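Local coordinates for type III Pentaketide Synthase (Neurospora crassa, PDB 3EUO), which probably acts as an acyltransferase of the chalcone and stilbene synthase family, building polyketides, here as a pentaketide synthase, at residues A271-S276 against V371-L376. Numbering follows the deposited sequence.
Sequences ADLLSS and VEMCML
L273 reaches from helix 258-277 onto strand 370-378 and settles between M373 and M375, whose side chains emerge on the same face of the strand. Its CB points toward the strand, and CG, anti to the backbone N (chi1 176°), carries the fork outward to the sheet. There the two methyls part: CD2 lies 4.2 Å from CB of M373 and 4.0 Å from the carbonyl O of C374, while CD1 rests on M375, 4.1 Å from its backbone N and 4.2 Å from its CB. A branched leucine suits this place because its two methyls can lie against successive residues on that face. M373 offers mainly its CB, since its extended chain runs off along the helix to L266 and T269. M375 instead bends, and its flexible thioether brings CE to 4.3 Å from CD1 of L274, with F291 touching both residues. A polar side chain suits S276, exposed near the helix C-terminus; its OG gives a 2.7 Å hydrogen bond to the carbonyl O of L273. The axes of 271-276 and 371-376 approach to 9.1 Å at 32°: a helix packed by apolar side chains on the C-terminal half of the mixed sheet, as in the layered alpha/beta thiolase fold.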
loop_
_atom_site.group_PDB
_atom_site.type_symbol
_atom_site.label_atom_id
_atom_site.label_comp_id
_atom_site.label_asym_id
_atom_site.label_seq_id
_atom_site.Cartn_x
_atom_site.Cartn_y
_atom_site.Cartn_z
ATOM N N ALA A 271 -24.475 -14.111 2.439
ATOM C CA ALA A 271 -24.749 -15.541 2.657
ATOM C C ALA A 271 -23.488 -16.307 3.040
ATOM O O ALA A 271 -23.509 -17.158 3.932
ATOM C CB ALA A 271 -25.396 -16.166 1.417
ATOM N N ASP A 272 -22.389 -15.992 2.368
ATOM C CA ASP A 272 -21.096 -16.615 2.656
ATOM C C ASP A 272 -20.536 -16.196 4.013
ATOM O O ASP A 272 -20.018 -17.032 4.759
ATOM C CB ASP A 272 -20.108 -16.307 1.535
ATOM C CG ASP A 272 -20.356 -17.153 0.298
ATOM O OD1 ASP A 272 -21.044 -18.195 0.408
ATOM O OD2 ASP A 272 -19.862 -16.778 -0.781
ATOM N N LEU A 273 -20.655 -14.907 4.326
ATOM C CA LEU A 273 -20.264 -14.375 5.628
ATOM C C LEU A 273 -21.025 -15.067 6.752
ATOM O O LEU A 273 -20.431 -15.545 7.722
ATOM C CB LEU A 273 -20.517 -12.862 5.689
ATOM C CG LEU A 273 -20.247 -12.150 7.020
ATOM C CD1 LEU A 273 -18.757 -12.064 7.286
ATOM C CD2 LEU A 273 -20.874 -10.760 7.037
ATOM N N LEU A 274 -22.344 -15.123 6.605
ATOM C CA LEU A 274 -23.201 -15.665 7.648
ATOM C C LEU A 274 -22.994 -17.171 7.837
ATOM O O LEU A 274 -22.929 -17.643 8.970
ATOM C CB LEU A 274 -24.669 -15.343 7.355
ATOM C CG LEU A 274 -25.722 -15.716 8.400
ATOM C CD1 LEU A 274 -25.485 -14.986 9.711
ATOM C CD2 LEU A 274 -27.096 -15.392 7.862
ATOM N N SER A 275 -22.864 -17.914 6.740
ATOM C CA SER A 275 -22.702 -19.372 6.836
ATOM C C SER A 275 -21.379 -19.783 7.492
ATOM O O SER A 275 -21.318 -20.808 8.171
ATOM C CB SER A 275 -22.875 -20.053 5.475
ATOM O OG SER A 275 -21.819 -19.737 4.594
ATOM N N SER A 276 -20.339 -18.969 7.312
ATOM C CA SER A 276 -19.041 -19.231 7.932
ATOM C C SER A 276 -19.093 -19.143 9.458
ATOM O O SER A 276 -18.310 -19.797 10.147
ATOM C CB SER A 276 -17.956 -18.297 7.376
ATOM O OG SER A 276 -18.140 -16.953 7.796
ATOM N N VAL A 371 -15.392 -6.007 -3.010
ATOM C CA VAL A 371 -16.428 -6.012 -1.986
ATOM C C VAL A 371 -15.817 -6.489 -0.671
ATOM O O VAL A 371 -15.111 -7.502 -0.644
ATOM C CB VAL A 371 -17.589 -6.962 -2.362
ATOM C CG1 VAL A 371 -18.684 -6.910 -1.297
ATOM C CG2 VAL A 371 -18.151 -6.626 -3.742
ATOM N N GLU A 372 -16.098 -5.763 0.409
ATOM C CA GLU A 372 -15.632 -6.116 1.741
ATOM C C GLU A 372 -16.830 -6.204 2.678
ATOM O O GLU A 372 -17.674 -5.311 2.685
ATOM C CB GLU A 372 -14.665 -5.052 2.282
ATOM C CG GLU A 372 -13.378 -4.868 1.475
ATOM C CD GLU A 372 -12.323 -5.958 1.708
ATOM O OE1 GLU A 372 -12.409 -6.723 2.692
ATOM O OE2 GLU A 372 -11.383 -6.035 0.899
ATOM N N MET A 373 -16.911 -7.288 3.441
ATOM C CA MET A 373 -17.890 -7.390 4.526
ATOM C C MET A 373 -17.206 -7.885 5.787
ATOM O O MET A 373 -16.241 -8.645 5.720
ATOM C CB MET A 373 -19.044 -8.343 4.182
ATOM C CG MET A 373 -20.165 -7.747 3.373
ATOM S SD MET A 373 -21.708 -8.734 3.390
ATOM C CE MET A 373 -22.507 -7.983 1.985
ATOM N N CYS A 374 -17.720 -7.460 6.937
ATOM C CA CYS A 374 -17.272 -7.994 8.213
ATOM C C CYS A 374 -18.461 -8.203 9.141
ATOM O O CYS A 374 -19.506 -7.553 8.993
ATOM C CB CYS A 374 -16.230 -7.072 8.857
ATOM S SG CYS A 374 -16.845 -5.456 9.358
ATOM N N MET A 375 -18.305 -9.133 10.077
ATOM C CA MET A 375 -19.293 -9.322 11.127
ATOM C C MET A 375 -18.696 -8.896 12.460
ATOM O O MET A 375 -17.660 -9.421 12.876
ATOM C CB MET A 375 -19.742 -10.785 11.201
ATOM C CG MET A 375 -20.839 -11.038 12.248
ATOM S SD MET A 375 -22.456 -10.317 11.870
ATOM C CE MET A 375 -23.042 -11.537 10.697
ATOM N N LEU A 376 -19.362 -7.950 13.117
ATOM C CA LEU A 376 -18.958 -7.474 14.432
ATOM C C LEU A 376 -19.996 -7.862 15.468
ATOM O O LEU A 376 -21.194 -7.908 15.173
ATOM C CB LEU A 376 -18.787 -5.953 14.439
ATOM C CG LEU A 376 -17.836 -5.353 13.401
ATOM C CD1 LEU A 376 -18.001 -3.843 13.327
ATOM C CD2 LEU A 376 -16.397 -5.722 13.721
#